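Local coordinates for protein Ceg4 (Legionella pneumophila subsp. pneumophila, PDB 6AOK) that dephosphorylates phosphotyrosine and attenuates activation of eukaryotic MAPK pathways, this chain being its N-terminal, magnesium-binding HAD-like phosphatase part, at residues I15-D18 with T22-G25; Y163-S168 with S202-D207; V108-K113 with E117-V122; N29-T34 with V85-S90. All blocks are in the same frame, centred on the assembly; numbering follows the deposited sequence.

In the fold
From the N terminus, contact 1 closes a tight turn of three residues just past strand 13-17. Contact 4 comes next and closes a wide loop: N29-T34 meets V85-S90 across fifty residues that include helices 35-39 and 60-71. Contact 3 again spans three residues, folding helix 116-125 back onto strand 106-111, and contact 2 brings helix 201-211 to strand 161-165. Since each closes before the next opens, none nests or crosses. Contacts 1, 2 and 3 share one parallel sheet, with strand 13-17 between the other two, and D18 and D167 join contacts 1 and 2 at the magnesium. Contact 4 abuts T24 and Y118, tying the region between strands 13-17 and 106-111 to this core.

Contact 1. Residues I15-D18 with T22-G25. With MG (magnesium ion), chain B.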
loop_
_atom_site.group_PDB
_atom_site.type_symbol
_atom_site.label_atom_id
_atom_site.label_comp_id
_atom_site.label_asym_id
_atom_site.label_seq_id
_atom_site.Cartn_x
_atom_site.Cartn_y
_atom_site.Cartn_z
ATOM N N ILE A 15 7.814 -4.242 -4.530
ATOM C CA ILE A 15 7.352 -4.032 -3.175
ATOM C C ILE A 15 6.091 -4.859 -2.971
ATOM O O ILE A 15 5.153 -4.778 -3.770
ATOM C CB ILE A 15 7.093 -2.538 -2.906
ATOM C CG1 ILE A 15 8.396 -1.759 -3.054
ATOM C CG2 ILE A 15 6.491 -2.348 -1.499
ATOM C CD1 ILE A 15 8.156 -0.320 -3.162
ATOM N N PHE A 16 6.043 -5.590 -1.870
ATOM C CA PHE A 16 4.807 -6.199 -1.411
ATOM C C PHE A 16 4.568 -5.593 -0.055
ATOM O O PHE A 16 5.281 -5.947 0.893
ATOM C CB PHE A 16 4.924 -7.722 -1.303
ATOM C CG PHE A 16 5.052 -8.393 -2.630
ATOM C CD1 PHE A 16 6.299 -8.813 -3.094
ATOM C CD2 PHE A 16 3.959 -8.564 -3.429
ATOM C CE1 PHE A 16 6.414 -9.436 -4.326
ATOM C CE2 PHE A 16 4.073 -9.114 -4.673
ATOM C CZ PHE A 16 5.317 -9.553 -5.118
ATOM N N THR A 17 3.553 -4.717 0.054
ATOM C CA THR A 17 3.323 -4.030 1.315
ATOM C C THR A 17 1.866 -4.215 1.727
ATOM O O THR A 17 0.949 -4.147 0.899
ATOM C CB THR A 17 3.670 -2.530 1.216
ATOM O OG1 THR A 17 3.442 -1.915 2.477
ATOM C CG2 THR A 17 2.798 -1.849 0.195
ATOM N N ASP A 18 1.665 -4.488 3.000
ATOM C CA ASP A 18 0.353 -4.383 3.620
ATOM C C ASP A 18 -0.146 -2.927 3.562
ATOM O O ASP A 18 0.625 -1.990 3.323
ATOM C CB ASP A 18 0.465 -4.883 5.078
ATOM C CG ASP A 18 -0.866 -4.853 5.811
ATOM O OD1 ASP A 18 -1.898 -5.304 5.233
ATOM O OD2 ASP A 18 -0.863 -4.390 6.972
ATOM N N THR A 22 0.332 -0.686 8.263
ATOM C CA THR A 22 1.664 -0.633 7.683
ATOM C C THR A 22 1.845 0.698 6.972
ATOM O O THR A 22 2.646 1.548 7.400
ATOM C CB THR A 22 1.829 -1.842 6.731
ATOM O OG1 THR A 22 1.699 -3.072 7.496
ATOM C CG2 THR A 22 3.186 -1.789 6.014
ATOM N N VAL A 23 1.078 0.929 5.918
ATOM C CA VAL A 23 1.007 2.255 5.313
ATOM C C VAL A 23 0.221 3.223 6.220
ATOM O O VAL A 23 0.608 4.381 6.387
ATOM C CB VAL A 23 0.388 2.139 3.900
ATOM C CG1 VAL A 23 0.207 3.481 3.288
ATOM C CG2 VAL A 23 1.262 1.278 2.922
ATOM N N THR A 24 -0.877 2.771 6.839
ATOM C CA THR A 24 -1.615 3.607 7.784
ATOM C C THR A 24 -1.158 3.320 9.185
ATOM O O THR A 24 -0.413 2.379 9.423
ATOM C CB THR A 24 -3.138 3.385 7.720
ATOM O OG1 THR A 24 -3.465 2.156 8.404
ATOM C CG2 THR A 24 -3.624 3.369 6.343
ATOM N N GLY A 25 -1.669 4.103 10.151
ATOM C CA GLY A 25 -1.302 3.787 11.527
ATOM C C GLY A 25 -2.315 2.979 12.335
ATOM O O GLY A 25 -2.172 2.883 13.553
HETATM MG MG MG B . -1.986 -4.594 8.590
HETATM O O HOH W 1 -3.727 -5.180 7.689
HETATM O O HOH W 2 -1.537 -6.648 8.497
HETATM O O HOH W 3 -2.880 -4.719 10.500
#
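T22 turns back over D18, and its OG1 donates to D18 OD2 at 2.9 Å through the lone pair facing away from the other carboxylate oxygen. This is the compact side of the contact. V23 CG2 presses on D18 O at 3.4 Å, and T22 CG2 lies 3.5 Å from T17 OG1; T22 offers its methyl for packing and its hydroxyl for bonding, while T17 meets it through the hydroxyl. T17 OG1, anti to its own nitrogen (chi1 -179°), bonds D18 O on a lone pair in the carbonyl plane, which ties the T17 side chain to the next residue's carbonyl. The spacing of D18, D20 and T22 at a strand end matches the DxDx(T/V) motif of HAD phosphatases. Here D18 and D20 are magnesium ligands, D20 through its carbonyl oxygen, and T22 is a second-shell residue that holds D18 in position while also receiving a weak bond from D167 N. The other side of D18 is wetter: OD2 binds the magnesium ion at 2.0 Å, and three waters complete the metal's shell with D20 and D167. Water 1 also donates to D18 OD1 at 3.1 Å, an oxygen that forms a salt bridge with K144 as well.

Contact 2. Residues Y163-S168 with S202-D207. With MG (magnesium ion), chain B.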
loop_
_atom_site.group_PDB
_atom_site.type_symbol
_atom_site.label_atom_id
_atom_site.label_comp_id
_atom_site.label_asym_id
_atom_site.label_seq_id
_atom_site.Cartn_x
_atom_site.Cartn_y
_atom_site.Cartn_z
ATOM N N TYR A 163 10.914 -5.827 -1.414
ATOM C CA TYR A 163 10.491 -5.337 -0.094
ATOM C C TYR A 163 9.241 -6.078 0.362
ATOM O O TYR A 163 8.319 -6.301 -0.438
ATOM C CB TYR A 163 10.159 -3.852 -0.133
ATOM C CG TYR A 163 11.404 -3.025 -0.008
ATOM C CD1 TYR A 163 12.254 -2.879 -1.078
ATOM C CD2 TYR A 163 11.726 -2.404 1.174
ATOM C CE1 TYR A 163 13.387 -2.128 -0.967
ATOM C CE2 TYR A 163 12.856 -1.668 1.297
ATOM C CZ TYR A 163 13.700 -1.520 0.212
ATOM O OH TYR A 163 14.885 -0.776 0.320
ATOM N N ILE A 164 9.215 -6.455 1.646
ATOM C CA ILE A 164 8.046 -7.070 2.277
ATOM C C ILE A 164 7.764 -6.325 3.567
ATOM O O ILE A 164 8.628 -6.280 4.446
ATOM C CB ILE A 164 8.255 -8.552 2.585
ATOM C CG1 ILE A 164 8.782 -9.266 1.333
ATOM C CG2 ILE A 164 6.928 -9.154 3.075
ATOM C CD1 ILE A 164 9.437 -10.663 1.628
ATOM N N LEU A 165 6.566 -5.732 3.673
ATOM C CA LEU A 165 6.217 -4.914 4.831
ATOM C C LEU A 165 4.877 -5.374 5.338
ATOM O O LEU A 165 3.910 -5.413 4.563
ATOM C CB LEU A 165 6.138 -3.427 4.472
ATOM C CG LEU A 165 7.474 -2.944 3.928
ATOM C CD1 LEU A 165 7.331 -2.776 2.434
ATOM C CD2 LEU A 165 7.955 -1.657 4.589
ATOM N N ASP A 166 4.802 -5.721 6.621
ATOM C CA ASP A 166 3.491 -6.095 7.177
ATOM C C ASP A 166 3.538 -5.990 8.696
ATOM O O ASP A 166 4.519 -6.403 9.325
ATOM C CB ASP A 166 3.081 -7.519 6.748
ATOM C CG ASP A 166 1.575 -7.729 6.742
ATOM O OD1 ASP A 166 0.927 -7.364 7.749
ATOM O OD2 ASP A 166 1.023 -8.287 5.736
ATOM N N ASP A 167 2.474 -5.440 9.287
ATOM C CA ASP A 167 2.446 -5.426 10.741
ATOM C C ASP A 167 1.929 -6.724 11.350
ATOM O O ASP A 167 2.073 -6.907 12.556
ATOM C CB ASP A 167 1.604 -4.234 11.287
ATOM C CG ASP A 167 0.114 -4.317 10.883
ATOM O OD1 ASP A 167 -0.192 -4.438 9.668
ATOM O OD2 ASP A 167 -0.783 -4.298 11.766
ATOM N N SER A 168 1.324 -7.599 10.576
ATOM C CA SER A 168 0.849 -8.862 11.102
ATOM C C SER A 168 1.923 -9.936 10.930
ATOM O O SER A 168 2.282 -10.247 9.801
ATOM C CB SER A 168 -0.424 -9.281 10.363
ATOM O OG SER A 168 -0.579 -10.689 10.407
ATOM N N SER A 202 10.849 6.822 5.877
ATOM C CA SER A 202 11.829 7.722 5.280
ATOM C C SER A 202 13.147 6.996 5.013
ATOM O O SER A 202 13.879 7.342 4.060
ATOM C CB SER A 202 12.050 8.950 6.155
ATOM O OG SER A 202 12.672 8.564 7.359
ATOM N N GLN A 203 13.455 5.979 5.816
ATOM C CA GLN A 203 14.633 5.167 5.531
ATOM C C GLN A 203 14.436 4.319 4.275
ATOM O O GLN A 203 15.371 4.166 3.477
ATOM C CB GLN A 203 14.959 4.274 6.719
ATOM C CG GLN A 203 16.193 3.402 6.492
ATOM C CD GLN A 203 17.495 4.228 6.376
ATOM O OE1 GLN A 203 18.219 4.155 5.367
ATOM N NE2 GLN A 203 17.780 5.020 7.404
ATOM N N TYR A 204 13.237 3.744 4.090
ATOM C CA TYR A 204 13.003 2.908 2.905
ATOM C C TYR A 204 13.062 3.755 1.646
ATOM O O TYR A 204 13.585 3.308 0.629
ATOM C CB TYR A 204 11.659 2.173 2.964
ATOM C CG TYR A 204 11.354 1.555 4.315
ATOM C CD1 TYR A 204 12.363 1.087 5.133
ATOM C CD2 TYR A 204 10.061 1.468 4.770
ATOM C CE1 TYR A 204 12.078 0.567 6.391
ATOM C CE2 TYR A 204 9.771 0.929 6.001
ATOM C CZ TYR A 204 10.757 0.505 6.811
ATOM O OH TYR A 204 10.449 0.004 8.062
ATOM N N LEU A 205 12.569 4.996 1.719
ATOM C CA LEU A 205 12.716 5.962 0.620
ATOM C C LEU A 205 14.179 6.216 0.267
ATOM O O LEU A 205 14.560 6.237 -0.914
ATOM C CB LEU A 205 12.064 7.281 1.021
ATOM C CG LEU A 205 12.273 8.445 0.035
ATOM C CD1 LEU A 205 11.629 8.011 -1.229
ATOM C CD2 LEU A 205 11.625 9.706 0.546
ATOM N N GLU A 206 15.008 6.498 1.281
ATOM C CA GLU A 206 16.426 6.716 1.033
ATOM C C GLU A 206 17.069 5.473 0.431
ATOM O O GLU A 206 17.849 5.566 -0.523
ATOM C CB GLU A 206 17.120 7.100 2.340
ATOM C CG GLU A 206 18.604 6.743 2.357
ATOM C CD GLU A 206 19.399 7.288 3.564
ATOM O OE1 GLU A 206 20.196 6.510 4.135
ATOM O OE2 GLU A 206 19.233 8.477 3.931
ATOM N N ASP A 207 16.730 4.290 0.956
ATOM C CA ASP A 207 17.326 3.074 0.430
ATOM C C ASP A 207 16.877 2.801 -0.997
ATOM O O ASP A 207 17.680 2.334 -1.806
ATOM C CB ASP A 207 16.989 1.887 1.329
ATOM C CG ASP A 207 17.649 2.006 2.694
ATOM O OD1 ASP A 207 18.544 2.878 2.852
ATOM O OD2 ASP A 207 17.263 1.236 3.609
HETATM MG MG MG B . -1.986 -4.594 8.590
HETATM O O HOH W 4 15.500 -0.485 2.906
HETATM O O HOH W 2 -1.537 -6.648 8.497
HETATM O O HOH W 3 -2.880 -4.719 10.500
HETATM O O HOH W 1 -3.727 -5.180 7.689
#
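A single water joins Y163 to D207 across this otherwise apolar contact: water 4 lies 2.7 Å from Y163 OH and donates to D207 OD2. The two side chains cross at about a right angle, with D207 CB itself 3.5 Å from Y163 OH, and ring and carboxylate planes 35° apart. Y163 CG sits beside the backbone N, anti to the carbonyl carbon (chi1 -83°), which sends the ring toward the helix. Strand 163-165 and helix 202-207 run nearly antiparallel, 172° between their directions, with axes 12.3 Å apart, and large side chains are needed to span that gap. Deeper in, L165 and Y204 slide past each other, so that L165 CD2 comes to 3.5 Å from Y204 CE2. Y204 suits its place because its ring fills the apolar layer while its OH reaches the backbone nitrogen of E200. Y163 and L165 face helix 201-211, whereas I164 and D166 meet helix 169-180, the two-sided covering expected of a Rossmann-like sheet. Further along the segment, D166 OD1 accepts from S168 N at 2.9 Å in an Asx turn, while D167 OD1 binds the magnesium ion at 2.1 Å. Apolar packing along 163-165 therefore holds the strand against the helix, while the carboxylates that follow serve the metal site and one water links the tyrosine hydroxyl to the D207 carboxylate.

Contact 3. Residues V108-K113 with E117-V122; sequences VNIVTK and EYIKAV
Strand 108-111 and helix 117-122 belong to one beta-alpha unit: the chain leaves the strand at T112, turns within a few residues and folds back, so that I110 and I119 come closest with CA atoms 9.1 Å apart. That separation suits a single layer of branched aliphatic side chains, and I119 supplies the helix's share. Its two branches do different work. CG2 meets I110 CD1 at 3.9 Å, while CD1 lies 4.0 Å from I110 CG2, so the isoleucines slide past each other in opposite directions and pair methyl with methyl twice. I119 CD1 also meets T112 CG2 tip to tip at 3.7 Å. T112 can offer this methyl because its OG1 is anti to the backbone N (chi1 -172°), where it bonds the nitrogen of N114 and secures the turn into the helix. A threonine just past this strand, beside D18 and D20, is consistent with the second conserved motif of HAD phosphatases. Strand 106-111 runs between strands 13-17 and 136-139, and the contact lies on the sheet face covered by helix 116-125: I110 touches T17 and L136, and I119 reaches I138 and F19. Y118, with V122 CG2 over one face of its ring near the rim, turns instead to Y37 and F67, so helix 116-125 is packed between the parallel sheet and the helices 35-39 and 60-71.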
loop_
_atom_site.group_PDB
_atom_site.type_symbol
_atom_site.label_atom_id
_atom_site.label_comp_id
_atom_site.label_asym_id
_atom_site.label_seq_id
_atom_site.Cartn_x
_atom_site.Cartn_y
_atom_site.Cartn_z
ATOM N N VAL A 108 4.858 -1.606 -7.296
ATOM C CA VAL A 108 4.246 -1.462 -5.981
ATOM C C VAL A 108 3.001 -2.333 -5.925
ATOM O O VAL A 108 2.009 -2.054 -6.613
ATOM C CB VAL A 108 3.887 -0.010 -5.681
ATOM C CG1 VAL A 108 3.422 0.088 -4.272
ATOM C CG2 VAL A 108 5.123 0.832 -5.865
ATOM N N ASN A 109 3.050 -3.378 -5.101
ATOM C CA ASN A 109 1.916 -4.260 -4.863
ATOM C C ASN A 109 1.473 -4.046 -3.431
ATOM O O ASN A 109 2.240 -4.299 -2.502
ATOM C CB ASN A 109 2.277 -5.727 -5.038
ATOM C CG ASN A 109 2.865 -6.026 -6.413
ATOM O OD1 ASN A 109 2.119 -6.109 -7.415
ATOM N ND2 ASN A 109 4.198 -6.194 -6.486
ATOM N N ILE A 110 0.219 -3.702 -3.256
ATOM C CA ILE A 110 -0.387 -3.671 -1.935
ATOM C C ILE A 110 -1.202 -4.950 -1.766
ATOM O O ILE A 110 -2.049 -5.271 -2.603
ATOM C CB ILE A 110 -1.270 -2.433 -1.767
ATOM C CG1 ILE A 110 -0.416 -1.164 -1.919
ATOM C CG2 ILE A 110 -1.984 -2.505 -0.362
ATOM C CD1 ILE A 110 -1.263 0.147 -1.870
ATOM N N VAL A 111 -0.925 -5.703 -0.718
ATOM C CA VAL A 111 -1.563 -6.995 -0.504
ATOM C C VAL A 111 -2.353 -6.883 0.788
ATOM O O VAL A 111 -1.781 -6.603 1.843
ATOM C CB VAL A 111 -0.516 -8.114 -0.406
ATOM C CG1 VAL A 111 -1.173 -9.476 -0.414
ATOM C CG2 VAL A 111 0.602 -7.973 -1.565
ATOM N N THR A 112 -3.657 -7.106 0.714
ATOM C CA THR A 112 -4.482 -6.564 1.770
ATOM C C THR A 112 -5.735 -7.417 1.968
ATOM O O THR A 112 -6.189 -8.100 1.052
ATOM C CB THR A 112 -4.850 -5.110 1.376
ATOM O OG1 THR A 112 -5.499 -4.509 2.459
ATOM C CG2 THR A 112 -5.778 -5.065 0.144
ATOM N N LYS A 113 -6.320 -7.339 3.134
ATOM C CA LYS A 113 -7.683 -7.840 3.311
ATOM C C LYS A 113 -8.693 -6.696 3.295
ATOM O O LYS A 113 -9.898 -6.926 3.552
ATOM C CB LYS A 113 -7.824 -8.637 4.611
ATOM C CG LYS A 113 -6.957 -9.902 4.658
ATOM C CD LYS A 113 -6.774 -10.439 6.092
ATOM C CE LYS A 113 -5.492 -11.305 6.024
ATOM N NZ LYS A 113 -5.122 -11.914 7.297
ATOM N N GLU A 117 -11.176 -0.099 -3.476
ATOM C CA GLU A 117 -11.862 1.204 -3.555
ATOM C C GLU A 117 -11.453 2.083 -2.382
ATOM O O GLU A 117 -11.286 3.308 -2.530
ATOM C CB GLU A 117 -13.391 1.076 -3.597
ATOM C CG GLU A 117 -13.894 0.226 -4.697
ATOM C CD GLU A 117 -14.203 -1.205 -4.207
ATOM O OE1 GLU A 117 -13.341 -1.890 -3.577
ATOM O OE2 GLU A 117 -15.325 -1.637 -4.462
ATOM N N TYR A 118 -11.237 1.465 -1.232
ATOM C CA TYR A 118 -10.919 2.230 -0.034
ATOM C C TYR A 118 -9.498 2.755 -0.101
ATOM O O TYR A 118 -9.229 3.928 0.208
ATOM C CB TYR A 118 -11.068 1.335 1.198
ATOM C CG TYR A 118 -10.683 2.103 2.437
ATOM C CD1 TYR A 118 -9.519 1.805 3.147
ATOM C CD2 TYR A 118 -11.497 3.154 2.881
ATOM C CE1 TYR A 118 -9.173 2.560 4.323
ATOM C CE2 TYR A 118 -11.170 3.888 4.029
ATOM C CZ TYR A 118 -10.010 3.588 4.734
ATOM O OH TYR A 118 -9.704 4.250 5.902
ATOM N N ILE A 119 -8.569 1.878 -0.484
ATOM C CA ILE A 119 -7.168 2.257 -0.599
ATOM C C ILE A 119 -7.010 3.401 -1.596
ATOM O O ILE A 119 -6.347 4.394 -1.303
ATOM C CB ILE A 119 -6.317 1.020 -0.981
ATOM C CG1 ILE A 119 -6.307 0.014 0.190
ATOM C CG2 ILE A 119 -4.938 1.454 -1.406
ATOM C CD1 ILE A 119 -5.797 -1.395 -0.246
ATOM N N LYS A 120 -7.675 3.309 -2.759
ATOM C CA LYS A 120 -7.569 4.376 -3.749
ATOM C C LYS A 120 -8.158 5.685 -3.231
ATOM O O LYS A 120 -7.665 6.775 -3.574
ATOM C CB LYS A 120 -8.261 3.959 -5.035
ATOM C CG LYS A 120 -7.542 2.848 -5.774
ATOM C CD LYS A 120 -8.326 2.696 -7.085
ATOM C CE LYS A 120 -8.051 1.451 -7.722
ATOM N NZ LYS A 120 -8.981 1.381 -8.938
ATOM N N ALA A 121 -9.232 5.609 -2.439
ATOM C CA ALA A 121 -9.781 6.842 -1.863
ATOM C C ALA A 121 -8.804 7.472 -0.878
ATOM O O ALA A 121 -8.724 8.699 -0.802
ATOM C CB ALA A 121 -11.119 6.591 -1.173
ATOM N N VAL A 122 -8.077 6.664 -0.087
ATOM C CA VAL A 122 -7.099 7.235 0.838
ATOM C C VAL A 122 -5.978 7.938 0.079
ATOM O O VAL A 122 -5.575 9.061 0.426
ATOM C CB VAL A 122 -6.516 6.159 1.782
ATOM C CG1 VAL A 122 -5.319 6.788 2.592
ATOM C CG2 VAL A 122 -7.638 5.653 2.745
#

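Contact 4. Residues N29-T34 with V85-S90; sequences NETVFT and VDFLMS
Aromatic edge contacts carry this pairing, in which the F87 ring points its rim at T34. T34 OG1 lies near the ring plane, 3.5 Å from both F87 CE2 and F87 CZ, and T34 CG2 is 3.7 Å from F87 CZ. Looser packing comes from T31, whose CG2 stands 4.2 Å from F87 CE2; Y118 of helix 116-125 touches both T31 and F87. Hydrogen bonds lie within the loops. In the type I turn from T31 to T34, T34 OG1 donates to T31 O at 2.8 Å, tilted 18° from the carbonyl plane, supplementing a weak backbone bond between the same residues. The same hydroxyl accepts from Y37 N, making T34 the N-cap of helix 35-39, a role threonine fills well; with OG1 between backbone N and carbonyl carbon (chi1 62°), it can reach both. On the other segment, L88 N to V85 O closes the 3-10 turn presenting F87. Both segments belong to the insertion between strands 13-17 and 106-111, where many HAD phosphatases carry a cap. A hydroxyl oxygen at the ring's rim, where C-H bonds are slightly positive, would probably gain a mild electrostatic attraction while its hydrogen bonds serve the turn and helix.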
loop_
_atom_site.group_PDB
_atom_site.type_symbol
_atom_site.label_atom_id
_atom_site.label_comp_id
_atom_site.label_asym_id
_atom_site.label_seq_id
_atom_site.Cartn_x
_atom_site.Cartn_y
_atom_site.Cartn_z
ATOM N N ASN A 29 -8.578 -4.495 11.684
ATOM C CA ASN A 29 -9.817 -4.632 12.440
ATOM C C ASN A 29 -10.090 -3.439 13.352
ATOM O O ASN A 29 -11.198 -3.340 13.908
ATOM C CB ASN A 29 -9.831 -5.986 13.206
ATOM C CG ASN A 29 -9.079 -5.967 14.491
ATOM O OD1 ASN A 29 -8.265 -5.083 14.738
ATOM N ND2 ASN A 29 -9.315 -7.008 15.334
ATOM N N GLU A 30 -9.150 -2.503 13.496
ATOM C CA GLU A 30 -9.467 -1.216 14.111
ATOM C C GLU A 30 -9.917 -0.147 13.101
ATOM O O GLU A 30 -10.161 1.002 13.498
ATOM C CB GLU A 30 -8.243 -0.694 14.910
ATOM C CG GLU A 30 -7.951 -1.618 16.092
ATOM C CD GLU A 30 -6.673 -1.287 16.841
ATOM O OE1 GLU A 30 -6.137 -0.155 16.720
ATOM O OE2 GLU A 30 -6.198 -2.201 17.565
ATOM N N THR A 31 -10.019 -0.486 11.818
ATOM C CA THR A 31 -10.371 0.436 10.744
ATOM C C THR A 31 -11.753 0.163 10.187
ATOM O O THR A 31 -12.587 1.077 10.104
ATOM C CB THR A 31 -9.341 0.328 9.601
ATOM O OG1 THR A 31 -8.063 0.743 10.085
ATOM C CG2 THR A 31 -9.685 1.181 8.437
ATOM N N VAL A 32 -12.013 -1.090 9.787
ATOM C CA VAL A 32 -13.116 -1.311 8.853
ATOM C C VAL A 32 -14.455 -1.396 9.539
ATOM O O VAL A 32 -15.475 -1.356 8.846
ATOM C CB VAL A 32 -12.910 -2.566 7.980
ATOM C CG1 VAL A 32 -11.610 -2.407 7.119
ATOM C CG2 VAL A 32 -12.917 -3.859 8.838
ATOM N N PHE A 33 -14.482 -1.472 10.867
ATOM C CA PHE A 33 -15.739 -1.494 11.614
ATOM C C PHE A 33 -16.072 -0.158 12.261
ATOM O O PHE A 33 -17.068 -0.066 12.992
ATOM C CB PHE A 33 -15.671 -2.611 12.670
ATOM C CG PHE A 33 -15.258 -3.975 12.071
ATOM C CD1 PHE A 33 -16.134 -4.657 11.211
ATOM C CD2 PHE A 33 -14.027 -4.530 12.328
ATOM C CE1 PHE A 33 -15.767 -5.910 10.622
ATOM C CE2 PHE A 33 -13.655 -5.780 11.762
ATOM C CZ PHE A 33 -14.509 -6.446 10.925
ATOM N N THR A 34 -15.277 0.878 12.010
ATOM C CA THR A 34 -15.548 2.190 12.575
ATOM C C THR A 34 -16.720 2.849 11.857
ATOM O O THR A 34 -17.016 2.540 10.693
ATOM C CB THR A 34 -14.315 3.101 12.454
ATOM O OG1 THR A 34 -13.995 3.292 11.056
ATOM C CG2 THR A 34 -13.144 2.503 13.169
ATOM N N VAL A 85 -6.113 10.782 12.881
ATOM C CA VAL A 85 -5.232 10.926 11.731
ATOM C C VAL A 85 -4.491 9.621 11.441
ATOM O O VAL A 85 -3.949 9.435 10.344
ATOM C CB VAL A 85 -4.283 12.134 11.985
ATOM C CG1 VAL A 85 -3.329 11.820 13.132
ATOM C CG2 VAL A 85 -3.484 12.487 10.734
ATOM N N ASP A 86 -4.496 8.673 12.392
ATOM C CA ASP A 86 -3.902 7.345 12.191
ATOM C C ASP A 86 -4.620 6.515 11.133
ATOM O O ASP A 86 -4.030 5.540 10.646
ATOM C CB ASP A 86 -3.874 6.556 13.509
ATOM C CG ASP A 86 -2.856 7.096 14.497
ATOM O OD1 ASP A 86 -2.810 6.590 15.637
ATOM O OD2 ASP A 86 -2.096 8.032 14.148
ATOM N N PHE A 87 -5.859 6.870 10.748
ATOM C CA PHE A 87 -6.453 6.265 9.553
ATOM C C PHE A 87 -5.675 6.560 8.285
ATOM O O PHE A 87 -5.806 5.827 7.295
ATOM C CB PHE A 87 -7.842 6.808 9.295
ATOM C CG PHE A 87 -8.918 6.182 10.111
ATOM C CD1 PHE A 87 -9.054 6.499 11.458
ATOM C CD2 PHE A 87 -9.850 5.328 9.513
ATOM C CE1 PHE A 87 -10.073 5.957 12.213
ATOM C CE2 PHE A 87 -10.896 4.783 10.274
ATOM C CZ PHE A 87 -11.008 5.110 11.619
ATOM N N LEU A 88 -4.902 7.635 8.274
ATOM C CA LEU A 88 -4.241 8.102 7.068
ATOM C C LEU A 88 -2.795 7.599 7.002
ATOM O O LEU A 88 -2.250 7.059 7.972
ATOM C CB LEU A 88 -4.280 9.634 7.019
ATOM C CG LEU A 88 -5.645 10.303 7.120
ATOM C CD1 LEU A 88 -5.423 11.794 7.139
ATOM C CD2 LEU A 88 -6.414 9.911 5.889
HETATM N N MSE A 89 -2.177 7.772 5.842
HETATM C CA MSE A 89 -0.735 7.526 5.667
HETATM C C MSE A 89 0.054 8.576 6.386
HETATM O O MSE A 89 -0.334 9.728 6.350
HETATM C CB MSE A 89 -0.316 7.628 4.206
HETATM C CG MSE A 89 -0.733 6.570 3.336
HETATM SE SE MSE A 89 0.276 6.825 1.695
HETATM C CE MSE A 89 -1.161 7.733 0.708
ATOM N N SER A 90 1.196 8.233 6.984
ATOM C CA SER A 90 2.055 9.265 7.541
ATOM C C SER A 90 2.675 10.104 6.414
ATOM O O SER A 90 2.779 9.659 5.277
ATOM C CB SER A 90 3.179 8.646 8.382
ATOM O OG SER A 90 4.006 7.830 7.564
#